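Glucanase (Klebsiella pneumoniae, PDB 5GY3) probably hydrolyses internal beta-1,4-glucosidic bonds in cellulose, lichenin and cereal beta-glucans, as a family 8 glycosyl hydrolase. Local coordinates at residues Ala117-Tyr122 / Thr168-Leu173; Ala128-Met133 / Gly177-Gly182; Phe140-His145 / Ala207-Pro212; Leu148-Phe153 / Gly182-Gly187. All coordinates share one frame; numbering follows the deposited sequence.

Contact 1: residues Ala117-Tyr122 / Thr168-Leu173; sequences ASLLKY and TAWRTL
L120 and W170 carry this meeting of helices 106-123 and 167-183, and beside it S118 OG is gripped by hydrogen bonds to two carbonyl oxygens, that of A114, one turn back, and that of N64. The contact itself is apolar. The two short helix axes stay 11.5 Å apart and cross at 63°, and the gap is filled largely by the indole of W170 and the branched end of L120. CD2 of L120 sits over the six-membered ring of W170, 3.7 Å from its centroid and 12° off the ring normal, a CH-pi contact made squarely on one face. The other methyl serves the pyrrole part on the same side of the indole, with L120 CD1 3.6 Å from W170 NE1. L120 CG lies as close to the plane as the methyls, 3.7 Å from W170 CZ2, so the whole fork rests on the indole. L120 reaches this place with CG anti to its carbonyl carbon (chi1 -65°), and its CD1 also meets the A169 methyl, CB to CD1 4.0 Å. L119 comes from another side: its CB approaches W170 CH2 at 4.1 Å, near the ring plane and at the edge. Around the indole, F161 packs edge-to-face on W170 and W158 meets it at an angle, both from helix 155-164, while M133 comes in from strand 130-133; L119 leans on T90 of helix 86-103, and its side chain is about 8 Å from that of D87, the predicted nucleophile.

Contact 2: residues Ala128-Met133 / Gly177-Gly182; sequences AGRQVM and GQALLG
V132 and L180 make the apolar part of this contact, where strand 130-133 runs almost perpendicular to helix 167-183, the short axes 9.1 Å apart at 86°. V132 CG1 meets L180 CD1 at 3.5 Å, a snug methyl-to-methyl touch between side chains that cross at about a right angle. L180 also gives its branch point to the stem of R130: its CG lies 3.9 Å from R130 CD, the two side chains sliding past each other in opposite directions.

The second kind of contact is a flat group laid over a methyl. A179 CB stands 3.5 Å from R130 CZ, under the middle of the guanidinium, with R130 NH1 and NH2 at nearly the same distance from it. The arginine chain is stretched from CG to NE, and a final twist about the CD-NE bond (chi4 -91°) turns the plane to present its face to the helix.

The third kind is electrostatic and involves D176, one turn before L180 on the helix. One of its carboxylate oxygens, OD1, forms a salt bridge with R130 NH1; the other, OD2, accepts a hydrogen bond from Q131 N. The chemistry is therefore divided along the arginine: its methylenes and guanidinium face pack on L180 and A179, while NH1 finds its charge partner, D176, on the same helix, tying the strand down by both packing and polarity.

Contact 3: residues Phe140-His145 / Ala207-Pro212; sequences FNLNDH and AKEWPP
E209 reaches across to L142 from the beta turn 207-210. Its CB rests over one face of the neighbouring W210 indole, 3.6 Å above the plane and toward the rim. Beyond it, CG lies anti to the carbonyl carbon and the chain bends sharply at the next bond (chi2 92°), swinging the carboxylate back toward the other loop. CD carries OE2 to the far end, where it meets L142 CD2 at 3.8 Å; the two side chains arrive from opposite directions, so a methyl faces a carboxylate oxygen without a polar bond. K208 NZ forms a long salt bridge with E209 OE2 at 3.6 Å, and N147 ND2 gives it a weak hydrogen bond. Both are loose ties, so they probably only bias the oxygen toward this place.

The other link is aromatic. F140 CE1 approaches W210 CH2 at 4.3 Å; the tryptophan carbon sits at the edge of the phenyl ring, near its plane, so only the border of the phenyl is engaged.

The contact joins two surface loops, one leading from strand 130-133 to strand 145-148, the other from strand 204-206 to strand 213-214. N147 is touched by L142 of one loop and by A207 and W210 of the other, W195 stacks on W210, and F140 stands against N83 and P135, its side chain about 9 Å from that of D87, the predicted nucleophile.

Contact 4: residues Leu148-Phe153 / Gly182-Gly187; sequences LNPSYF and GQMGWG
P150 and M184 bring the two backbones to 9.2 Å between CA atoms, the first in a short 3-10 turn pinned by Y152 N to N149 O and F153 N to P150 O, the second in the extended stretch that follows helix 167-183. The gap is bridged by a straight methionine. With CG anti to the carbonyl carbon and the chain extended to its methyl (chi2 176°, chi3 -177°), M184 projects its tip into the turn. Its sulfur touches the proline ring, M184 SD lying 3.9 Å from P150 CB and just as far from P150 CG. Its methyl goes further: M184 CE is 4.1 Å from F153 CE2 and equally far from P150 CB. The phenyl of F153 folds back under its own turn, with P150 CA 3.8 Å above the centre of one face, a joint apolar wall for the thioether.

S151 OG donates to N149 OD1 at 2.6 Å, from above the carbonyl plane, and S151 N adds a weak bond to the same oxygen, in the manner of an Asx turn.

V196 and M204 of the neighbouring strands also pack on M184. Buried carbon and sulfur make the whole joint, with no polar pairing across it, while the N149-S151 bonds and the backbone bond from F153 N to P150 O probably steady the turn that P150 and F153 present to the methionine.

Helix 167-183 supplies contacts 1 and 2, meeting helix 106-123 and strand 130-133, and leads into contact 4, where M184 just after it meets the 3-10 turn before helix 155-164. Centre to centre, contacts 2 and 4 lie closest at 9 Å and share G182; contact 1 is 13 Å from contact 2 and touches it where L173 packs on Q131 and M133. Contact 3 stands on the surface, its centre 13 Å from that of contact 4. Both segments of contact 4 fall between those of contact 3; the other pairs interleave. Contacts 1, 3 and 4 each bring a side chain within about 9 Å of that of D87, the predicted nucleophile, in this family's helical-barrel fold.

Contact 1: residues Ala117-Tyr122 / Thr168-Leu173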
loop_
_atom_site.group_PDB
_atom_site.type_symbol
_atom_site.label_atom_id
_atom_site.label_comp_id
_atom_site.label_asym_id
_atom_site.label_seq_id
_atom_site.Cartn_x
_atom_site.Cartn_y
_atom_site.Cartn_z
ATOM N N ALA A 117 15.739 6.958 -4.056
ATOM C CA ALA A 117 16.410 7.325 -5.303
ATOM C C ALA A 117 16.179 6.269 -6.377
ATOM O O ALA A 117 15.959 6.604 -7.553
ATOM C CB ALA A 117 17.903 7.538 -5.068
ATOM N N SER A 118 16.200 4.990 -5.988
ATOM C CA SER A 118 15.905 3.912 -6.933
ATOM C C SER A 118 14.467 3.981 -7.434
ATOM O O SER A 118 14.196 3.711 -8.610
ATOM C CB SER A 118 16.163 2.549 -6.282
ATOM O OG SER A 118 17.547 2.281 -6.177
ATOM N N LEU A 119 13.525 4.312 -6.557
ATOM C CA LEU A 119 12.143 4.434 -7.002
ATOM C C LEU A 119 11.999 5.519 -8.065
ATOM O O LEU A 119 11.334 5.314 -9.082
ATOM C CB LEU A 119 11.230 4.704 -5.812
ATOM C CG LEU A 119 10.922 3.476 -4.957
ATOM C CD1 LEU A 119 10.309 3.934 -3.643
ATOM C CD2 LEU A 119 9.957 2.553 -5.705
ATOM N N LEU A 120 12.601 6.693 -7.840
ATOM C CA LEU A 120 12.498 7.748 -8.845
ATOM C C LEU A 120 13.188 7.341 -10.142
ATOM O O LEU A 120 12.668 7.594 -11.240
ATOM C CB LEU A 120 13.093 9.057 -8.319
ATOM C CG LEU A 120 12.353 9.676 -7.134
ATOM C CD1 LEU A 120 13.086 10.934 -6.660
ATOM C CD2 LEU A 120 10.892 9.976 -7.470
ATOM N N LYS A 121 14.356 6.703 -10.041
ATOM C CA LYS A 121 15.124 6.414 -11.245
ATOM C C LYS A 121 14.462 5.331 -12.097
ATOM O O LYS A 121 14.404 5.449 -13.327
ATOM C CB LYS A 121 16.543 6.002 -10.872
ATOM C CG LYS A 121 17.387 5.618 -12.069
ATOM C CD LYS A 121 18.823 5.372 -11.673
ATOM C CE LYS A 121 19.641 4.994 -12.905
ATOM N NZ LYS A 121 21.039 4.677 -12.532
ATOM N N TYR A 122 13.944 4.274 -11.467
ATOM C CA TYR A 122 13.506 3.088 -12.196
ATOM C C TYR A 122 12.002 2.891 -12.300
ATOM O O TYR A 122 11.567 2.126 -13.169
ATOM C CB TYR A 122 14.095 1.830 -11.553
ATOM C CG TYR A 122 15.593 1.787 -11.632
ATOM C CD1 TYR A 122 16.236 1.403 -12.806
ATOM C CD2 TYR A 122 16.370 2.119 -10.530
ATOM C CE1 TYR A 122 17.620 1.362 -12.875
ATOM C CE2 TYR A 122 17.749 2.080 -10.591
ATOM C CZ TYR A 122 18.367 1.700 -11.762
ATOM O OH TYR A 122 19.739 1.664 -11.804
ATOM N N THR A 168 11.496 18.351 -4.773
ATOM C CA THR A 168 10.714 18.761 -5.936
ATOM C C THR A 168 10.141 17.557 -6.683
ATOM O O THR A 168 8.963 17.562 -7.071
ATOM C CB THR A 168 11.570 19.611 -6.870
ATOM O OG1 THR A 168 12.162 20.677 -6.113
ATOM C CG2 THR A 168 10.703 20.190 -7.987
ATOM N N ALA A 169 10.954 16.515 -6.895
ATOM C CA ALA A 169 10.466 15.364 -7.661
ATOM C C ALA A 169 9.351 14.629 -6.918
ATOM O O ALA A 169 8.365 14.185 -7.532
ATOM C CB ALA A 169 11.621 14.405 -7.974
ATOM N N TRP A 170 9.494 14.464 -5.601
ATOM C CA TRP A 170 8.456 13.760 -4.848
ATOM C C TRP A 170 7.194 14.603 -4.742
ATOM O O TRP A 170 6.075 14.072 -4.792
ATOM C CB TRP A 170 8.964 13.372 -3.454
ATOM C CG TRP A 170 9.860 12.169 -3.483
ATOM C CD1 TRP A 170 11.216 12.138 -3.233
ATOM C CD2 TRP A 170 9.487 10.833 -3.829
ATOM N NE1 TRP A 170 11.696 10.850 -3.394
ATOM C CE2 TRP A 170 10.656 10.033 -3.753
ATOM C CE3 TRP A 170 8.275 10.228 -4.189
ATOM C CZ2 TRP A 170 10.644 8.663 -4.026
ATOM C CZ3 TRP A 170 8.267 8.853 -4.448
ATOM C CH2 TRP A 170 9.445 8.096 -4.380
ATOM N N ARG A 171 7.354 15.919 -4.603
ATOM C CA ARG A 171 6.188 16.793 -4.562
ATOM C C ARG A 171 5.444 16.779 -5.893
ATOM O O ARG A 171 4.206 16.752 -5.921
ATOM C CB ARG A 171 6.609 18.217 -4.194
ATOM C CG ARG A 171 6.842 18.409 -2.718
ATOM C CD ARG A 171 6.685 19.875 -2.347
ATOM N NE ARG A 171 6.962 20.108 -0.939
ATOM C CZ ARG A 171 7.090 21.317 -0.404
ATOM N NH1 ARG A 171 6.964 22.401 -1.162
ATOM N NH2 ARG A 171 7.355 21.442 0.886
ATOM N N THR A 172 6.182 16.788 -7.005
ATOM C CA THR A 172 5.537 16.693 -8.311
ATOM C C THR A 172 4.807 15.367 -8.468
ATOM O O THR A 172 3.687 15.323 -8.993
ATOM C CB THR A 172 6.576 16.876 -9.414
ATOM O OG1 THR A 172 7.008 18.244 -9.431
ATOM C CG2 THR A 172 5.996 16.495 -10.790
ATOM N N LEU A 173 5.430 14.270 -8.031
ATOM C CA LEU A 173 4.766 12.970 -8.117
ATOM C C LEU A 173 3.480 12.971 -7.304
ATOM O O LEU A 173 2.441 12.462 -7.752
ATOM C CB LEU A 173 5.709 11.854 -7.641
ATOM C CG LEU A 173 5.257 10.428 -7.998
ATOM C CD1 LEU A 173 5.436 10.149 -9.507
ATOM C CD2 LEU A 173 5.960 9.370 -7.151
#

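Contact 2: residues Ala128-Met133 / Gly177-Gly182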
loop_
_atom_site.group_PDB
_atom_site.type_symbol
_atom_site.label_atom_id
_atom_site.label_comp_id
_atom_site.label_asym_id
_atom_site.label_seq_id
_atom_site.Cartn_x
_atom_site.Cartn_y
_atom_site.Cartn_z
ATOM N N ALA A 128 1.586 10.858 -20.494
ATOM C CA ALA A 128 0.352 11.655 -20.543
ATOM C C ALA A 128 0.523 13.009 -19.845
ATOM O O ALA A 128 -0.393 13.533 -19.203
ATOM C CB ALA A 128 -0.826 10.870 -19.952
ATOM N N GLY A 129 1.710 13.593 -19.975
ATOM C CA GLY A 129 1.959 14.906 -19.416
ATOM C C GLY A 129 2.174 14.964 -17.921
ATOM O O GLY A 129 2.144 16.062 -17.350
ATOM N N ARG A 130 2.394 13.827 -17.264
ATOM C CA ARG A 130 2.551 13.784 -15.817
ATOM C C ARG A 130 3.651 12.800 -15.437
ATOM O O ARG A 130 4.053 11.951 -16.237
ATOM C CB ARG A 130 1.240 13.390 -15.132
ATOM C CG ARG A 130 0.197 14.486 -15.256
ATOM C CD ARG A 130 -0.922 14.312 -14.297
ATOM N NE ARG A 130 -1.990 15.277 -14.541
ATOM C CZ ARG A 130 -2.067 16.471 -13.967
ATOM N NH1 ARG A 130 -1.125 16.878 -13.122
ATOM N NH2 ARG A 130 -3.098 17.266 -14.246
ATOM N N GLN A 131 4.146 12.944 -14.203
ATOM C CA GLN A 131 5.019 11.948 -13.596
ATOM C C GLN A 131 4.145 10.884 -12.953
ATOM O O GLN A 131 3.230 11.217 -12.199
ATOM C CB GLN A 131 5.930 12.573 -12.539
ATOM C CG GLN A 131 6.864 13.649 -13.092
ATOM C CD GLN A 131 7.797 13.101 -14.150
ATOM O OE1 GLN A 131 8.788 12.432 -13.833
ATOM N NE2 GLN A 131 7.487 13.374 -15.419
ATOM N N VAL A 132 4.422 9.615 -13.256
ATOM C CA VAL A 132 3.631 8.497 -12.745
ATOM C C VAL A 132 4.574 7.397 -12.269
ATOM O O VAL A 132 5.615 7.142 -12.885
ATOM C CB VAL A 132 2.639 7.948 -13.803
ATOM C CG1 VAL A 132 1.843 9.073 -14.437
ATOM C CG2 VAL A 132 3.354 7.216 -14.890
ATOM N N MET A 133 4.199 6.738 -11.173
ATOM C CA MET A 133 4.929 5.589 -10.655
ATOM C C MET A 133 4.306 4.301 -11.189
ATOM O O MET A 133 3.115 4.040 -10.970
ATOM C CB MET A 133 4.921 5.573 -9.128
ATOM C CG MET A 133 5.619 4.358 -8.550
ATOM S SD MET A 133 5.637 4.330 -6.740
ATOM C CE MET A 133 6.806 5.656 -6.400
ATOM N N GLY A 177 -0.107 12.505 -8.907
ATOM C CA GLY A 177 -0.856 11.321 -8.513
ATOM C C GLY A 177 -2.222 11.666 -7.950
ATOM O O GLY A 177 -3.216 10.986 -8.236
ATOM N N GLN A 178 -2.298 12.735 -7.161
ATOM C CA GLN A 178 -3.604 13.227 -6.746
ATOM C C GLN A 178 -4.432 13.668 -7.950
ATOM O O GLN A 178 -5.622 13.358 -8.039
ATOM C CB GLN A 178 -3.435 14.360 -5.741
ATOM C CG GLN A 178 -2.800 13.892 -4.447
ATOM C CD GLN A 178 -2.807 14.956 -3.379
ATOM O OE1 GLN A 178 -3.602 15.892 -3.422
ATOM N NE2 GLN A 178 -1.915 14.819 -2.410
ATOM N N ALA A 179 -3.809 14.361 -8.908
ATOM C CA ALA A 179 -4.562 14.811 -10.077
ATOM C C ALA A 179 -5.068 13.632 -10.897
ATOM O O ALA A 179 -6.221 13.636 -11.345
ATOM C CB ALA A 179 -3.710 15.736 -10.946
ATOM N N LEU A 180 -4.230 12.613 -11.111
ATOM C CA LEU A 180 -4.683 11.451 -11.874
ATOM C C LEU A 180 -5.809 10.728 -11.143
ATOM O O LEU A 180 -6.842 10.407 -11.739
ATOM C CB LEU A 180 -3.513 10.502 -12.151
ATOM C CG LEU A 180 -2.573 10.923 -13.284
ATOM C CD1 LEU A 180 -1.284 10.108 -13.219
ATOM C CD2 LEU A 180 -3.261 10.793 -14.677
ATOM N N LEU A 181 -5.626 10.482 -9.839
ATOM C CA LEU A 181 -6.675 9.824 -9.063
ATOM C C LEU A 181 -7.981 10.606 -9.131
ATOM O O LEU A 181 -9.066 10.010 -9.216
ATOM C CB LEU A 181 -6.210 9.637 -7.614
ATOM C CG LEU A 181 -7.178 9.013 -6.598
ATOM C CD1 LEU A 181 -7.638 7.633 -7.066
ATOM C CD2 LEU A 181 -6.551 8.938 -5.201
ATOM N N GLY A 182 -7.894 11.944 -9.113
ATOM C CA GLY A 182 -9.095 12.768 -9.208
ATOM C C GLY A 182 -9.833 12.582 -10.516
ATOM O O GLY A 182 -11.055 12.764 -10.580
#

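Contact 3: residues Phe140-His145 / Ala207-Pro212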
loop_
_atom_site.group_PDB
_atom_site.type_symbol
_atom_site.label_atom_id
_atom_site.label_comp_id
_atom_site.label_asym_id
_atom_site.label_seq_id
_atom_site.Cartn_x
_atom_site.Cartn_y
_atom_site.Cartn_z
ATOM N N PHE A 140 4.460 -3.384 -17.009
ATOM C CA PHE A 140 3.323 -2.476 -16.927
ATOM C C PHE A 140 3.388 -1.341 -17.928
ATOM O O PHE A 140 2.439 -0.548 -18.001
ATOM C CB PHE A 140 3.204 -1.913 -15.507
ATOM C CG PHE A 140 3.022 -2.976 -14.480
ATOM C CD1 PHE A 140 1.767 -3.542 -14.278
ATOM C CD2 PHE A 140 4.103 -3.456 -13.765
ATOM C CE1 PHE A 140 1.586 -4.556 -13.340
ATOM C CE2 PHE A 140 3.939 -4.473 -12.825
ATOM C CZ PHE A 140 2.683 -5.026 -12.620
ATOM N N ASN A 141 4.476 -1.234 -18.685
ATOM C CA ASN A 141 4.628 -0.195 -19.691
ATOM C C ASN A 141 4.272 -0.870 -21.004
ATOM O O ASN A 141 5.086 -1.540 -21.635
ATOM C CB ASN A 141 6.033 0.394 -19.708
ATOM C CG ASN A 141 6.092 1.743 -20.412
ATOM O OD1 ASN A 141 5.446 1.952 -21.440
ATOM N ND2 ASN A 141 6.866 2.673 -19.850
ATOM N N LEU A 142 3.012 -0.770 -21.352
ATOM C CA LEU A 142 2.554 -1.117 -22.671
ATOM C C LEU A 142 2.811 0.146 -23.491
ATOM O O LEU A 142 3.099 1.205 -22.932
ATOM C CB LEU A 142 1.091 -1.566 -22.613
ATOM C CG LEU A 142 0.814 -2.884 -21.845
ATOM C CD1 LEU A 142 1.069 -2.819 -20.342
ATOM C CD2 LEU A 142 -0.619 -3.340 -22.052
ATOM N N ASN A 143 2.815 0.021 -24.803
ATOM C CA ASN A 143 3.388 1.115 -25.583
ATOM C C ASN A 143 2.638 2.429 -25.355
ATOM O O ASN A 143 3.184 3.363 -24.751
ATOM C CB ASN A 143 3.414 0.732 -27.055
ATOM C CG ASN A 143 4.096 -0.611 -27.290
ATOM O OD1 ASN A 143 5.183 -0.865 -26.751
ATOM N ND2 ASN A 143 3.460 -1.479 -28.076
ATOM N N ASP A 144 1.389 2.508 -25.798
ATOM C CA ASP A 144 0.614 3.723 -25.615
ATOM C C ASP A 144 -0.285 3.674 -24.388
ATOM O O ASP A 144 -1.105 4.576 -24.206
ATOM C CB ASP A 144 -0.208 4.025 -26.876
ATOM C CG ASP A 144 -1.287 2.994 -27.145
ATOM O OD1 ASP A 144 -1.186 1.858 -26.649
ATOM O OD2 ASP A 144 -2.243 3.325 -27.878
ATOM N N HIS A 145 -0.144 2.649 -23.542
ATOM C CA HIS A 145 -0.856 2.558 -22.275
ATOM C C HIS A 145 0.120 2.177 -21.174
ATOM O O HIS A 145 1.061 1.419 -21.402
ATOM C CB HIS A 145 -1.964 1.501 -22.297
ATOM C CG HIS A 145 -3.107 1.832 -23.196
ATOM N ND1 HIS A 145 -3.051 1.657 -24.563
ATOM C CD2 HIS A 145 -4.340 2.323 -22.927
ATOM C CE1 HIS A 145 -4.204 2.023 -25.097
ATOM N NE2 HIS A 145 -5.001 2.433 -24.126
ATOM N N ALA A 207 -8.283 -1.451 -16.136
ATOM C CA ALA A 207 -7.370 -2.170 -17.016
ATOM C C ALA A 207 -8.021 -3.447 -17.544
ATOM O O ALA A 207 -8.814 -4.097 -16.858
ATOM C CB ALA A 207 -6.074 -2.499 -16.279
ATOM N N LYS A 208 -7.663 -3.813 -18.783
ATOM C CA LYS A 208 -8.302 -4.959 -19.438
ATOM C C LYS A 208 -8.020 -6.267 -18.717
ATOM O O LYS A 208 -8.858 -7.177 -18.727
ATOM C CB LYS A 208 -7.820 -5.111 -20.889
ATOM C CG LYS A 208 -7.926 -3.904 -21.778
ATOM C CD LYS A 208 -7.622 -4.254 -23.251
ATOM C CE LYS A 208 -6.589 -5.374 -23.391
ATOM N NZ LYS A 208 -5.179 -5.002 -23.027
ATOM N N GLU A 209 -6.853 -6.390 -18.103
ATOM C CA GLU A 209 -6.324 -7.698 -17.747
ATOM C C GLU A 209 -6.809 -8.215 -16.399
ATOM O O GLU A 209 -6.533 -9.373 -16.068
ATOM C CB GLU A 209 -4.794 -7.655 -17.775
ATOM C CG GLU A 209 -4.214 -7.377 -19.158
ATOM C CD GLU A 209 -3.957 -5.899 -19.436
ATOM O OE1 GLU A 209 -4.641 -5.026 -18.860
ATOM O OE2 GLU A 209 -3.052 -5.604 -20.241
ATOM N N TRP A 210 -7.528 -7.409 -15.627
ATOM C CA TRP A 210 -7.979 -7.771 -14.292
ATOM C C TRP A 210 -9.475 -7.541 -14.178
ATOM O O TRP A 210 -10.048 -6.744 -14.934
ATOM C CB TRP A 210 -7.273 -6.939 -13.209
ATOM C CG TRP A 210 -5.801 -7.142 -13.057
ATOM C CD1 TRP A 210 -5.174 -7.968 -12.163
ATOM C CD2 TRP A 210 -4.764 -6.466 -13.775
ATOM N NE1 TRP A 210 -3.806 -7.860 -12.301
ATOM C CE2 TRP A 210 -3.532 -6.944 -13.283
ATOM C CE3 TRP A 210 -4.755 -5.512 -14.796
ATOM C CZ2 TRP A 210 -2.306 -6.484 -13.765
ATOM C CZ3 TRP A 210 -3.533 -5.066 -15.282
ATOM C CH2 TRP A 210 -2.328 -5.557 -14.767
ATOM N N PRO A 211 -10.136 -8.201 -13.228
ATOM C CA PRO A 211 -11.529 -7.852 -12.922
ATOM C C PRO A 211 -11.630 -6.383 -12.553
ATOM O O PRO A 211 -10.877 -5.896 -11.694
ATOM C CB PRO A 211 -11.869 -8.757 -11.726
ATOM C CG PRO A 211 -10.931 -9.930 -11.869
ATOM C CD PRO A 211 -9.651 -9.304 -12.379
ATOM N N PRO A 212 -12.511 -5.661 -13.170
ATOM C CA PRO A 212 -12.565 -4.201 -12.970
ATOM C C PRO A 212 -13.297 -3.840 -11.683
ATOM O O PRO A 212 -14.321 -3.167 -11.693
ATOM C CB PRO A 212 -13.309 -3.730 -14.226
ATOM C CG PRO A 212 -14.278 -4.857 -14.493
ATOM C CD PRO A 212 -13.527 -6.128 -14.135
#

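Contact 4: residues Leu148-Phe153 / Gly182-Gly187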
loop_
_atom_site.group_PDB
_atom_site.type_symbol
_atom_site.label_atom_id
_atom_site.label_comp_id
_atom_site.label_asym_id
_atom_site.label_seq_id
_atom_site.Cartn_x
_atom_site.Cartn_y
_atom_site.Cartn_z
ATOM N N LEU A 148 -1.586 0.941 -14.376
ATOM C CA LEU A 148 -1.261 1.535 -13.089
ATOM C C LEU A 148 -2.128 0.918 -12.003
ATOM O O LEU A 148 -3.190 0.347 -12.268
ATOM C CB LEU A 148 -1.481 3.048 -13.126
ATOM C CG LEU A 148 -0.761 3.821 -14.230
ATOM C CD1 LEU A 148 -1.138 5.293 -14.139
ATOM C CD2 LEU A 148 0.745 3.626 -14.074
ATOM N N ASN A 149 -1.665 1.039 -10.765
ATOM C CA ASN A 149 -2.439 0.605 -9.607
ATOM C C ASN A 149 -2.503 1.805 -8.666
ATOM O O ASN A 149 -1.506 2.127 -8.000
ATOM C CB ASN A 149 -1.800 -0.610 -8.942
ATOM C CG ASN A 149 -2.685 -1.209 -7.870
ATOM O OD1 ASN A 149 -3.294 -0.484 -7.078
ATOM N ND2 ASN A 149 -2.780 -2.534 -7.848
ATOM N N PRO A 150 -3.623 2.529 -8.628
ATOM C CA PRO A 150 -3.657 3.746 -7.804
ATOM C C PRO A 150 -3.499 3.483 -6.321
ATOM O O PRO A 150 -3.160 4.419 -5.587
ATOM C CB PRO A 150 -5.030 4.368 -8.124
ATOM C CG PRO A 150 -5.846 3.254 -8.720
ATOM C CD PRO A 150 -4.822 2.411 -9.478
ATOM N N SER A 151 -3.708 2.247 -5.857
ATOM C CA SER A 151 -3.417 1.919 -4.464
ATOM C C SER A 151 -1.918 1.865 -4.178
ATOM O O SER A 151 -1.533 1.719 -3.015
ATOM C CB SER A 151 -4.074 0.592 -4.076
ATOM O OG SER A 151 -3.292 -0.529 -4.431
ATOM N N TYR A 152 -1.070 1.982 -5.204
ATOM C CA TYR A 152 0.367 2.163 -5.009
ATOM C C TYR A 152 0.765 3.637 -4.927
ATOM O O TYR A 152 1.956 3.940 -4.762
ATOM C CB TYR A 152 1.179 1.501 -6.138
ATOM C CG TYR A 152 1.093 -0.009 -6.281
ATOM C CD1 TYR A 152 0.062 -0.742 -5.704
ATOM C CD2 TYR A 152 2.056 -0.698 -7.009
ATOM C CE1 TYR A 152 -0.014 -2.126 -5.848
ATOM C CE2 TYR A 152 1.988 -2.085 -7.168
ATOM C CZ TYR A 152 0.951 -2.786 -6.584
ATOM O OH TYR A 152 0.864 -4.147 -6.720
ATOM N N PHE A 153 -0.190 4.563 -5.040
ATOM C CA PHE A 153 0.095 5.992 -4.831
ATOM C C PHE A 153 0.050 6.264 -3.326
ATOM O O PHE A 153 -0.940 6.755 -2.780
ATOM C CB PHE A 153 -0.914 6.898 -5.538
ATOM C CG PHE A 153 -1.043 6.708 -7.037
ATOM C CD1 PHE A 153 -0.205 5.872 -7.762
ATOM C CD2 PHE A 153 -2.038 7.403 -7.717
ATOM C CE1 PHE A 153 -0.375 5.720 -9.149
ATOM C CE2 PHE A 153 -2.206 7.264 -9.098
ATOM C CZ PHE A 153 -1.374 6.420 -9.805
ATOM N N GLY A 182 -7.894 11.944 -9.113
ATOM C CA GLY A 182 -9.095 12.768 -9.208
ATOM C C GLY A 182 -9.833 12.582 -10.516
ATOM O O GLY A 182 -11.055 12.764 -10.580
ATOM N N GLN A 183 -9.118 12.181 -11.565
ATOM C CA GLN A 183 -9.729 11.930 -12.859
ATOM C C GLN A 183 -10.244 10.509 -13.008
ATOM O O GLN A 183 -10.955 10.234 -13.972
ATOM C CB GLN A 183 -8.729 12.244 -13.981
ATOM C CG GLN A 183 -8.302 13.707 -13.998
ATOM C CD GLN A 183 -7.053 13.940 -14.837
ATOM O OE1 GLN A 183 -6.678 13.097 -15.643
ATOM N NE2 GLN A 183 -6.403 15.090 -14.646
ATOM N N MET A 184 -9.912 9.606 -12.082
ATOM C CA MET A 184 -10.376 8.231 -12.177
ATOM C C MET A 184 -11.785 8.100 -11.606
ATOM O O MET A 184 -12.257 8.950 -10.844
ATOM C CB MET A 184 -9.427 7.294 -11.428
ATOM C CG MET A 184 -7.990 7.306 -11.934
ATOM S SD MET A 184 -6.971 6.250 -10.883
ATOM C CE MET A 184 -5.349 6.505 -11.612
ATOM N N GLY A 185 -12.456 7.012 -11.978
ATOM C CA GLY A 185 -13.740 6.681 -11.379
ATOM C C GLY A 185 -14.742 6.291 -12.441
ATOM O O GLY A 185 -14.845 6.976 -13.464
ATOM N N TRP A 186 -15.467 5.191 -12.224
ATOM C CA TRP A 186 -16.329 4.624 -13.250
ATOM C C TRP A 186 -17.640 4.162 -12.629
ATOM O O TRP A 186 -17.728 3.917 -11.427
ATOM C CB TRP A 186 -15.620 3.468 -13.993
ATOM C CG TRP A 186 -14.451 4.027 -14.716
ATOM C CD1 TRP A 186 -14.467 4.636 -15.935
ATOM C CD2 TRP A 186 -13.104 4.142 -14.223
ATOM N NE1 TRP A 186 -13.204 5.101 -16.251
ATOM C CE2 TRP A 186 -12.355 4.813 -15.213
ATOM C CE3 TRP A 186 -12.459 3.742 -13.042
ATOM C CZ2 TRP A 186 -10.990 5.089 -15.067
ATOM C CZ3 TRP A 186 -11.099 4.014 -12.899
ATOM C CH2 TRP A 186 -10.382 4.681 -13.913
ATOM N N GLY A 187 -18.667 4.059 -13.483
ATOM C CA GLY A 187 -19.969 3.586 -13.045
ATOM C C GLY A 187 -20.661 4.563 -12.109
ATOM O O GLY A 187 -20.292 5.727 -11.973
#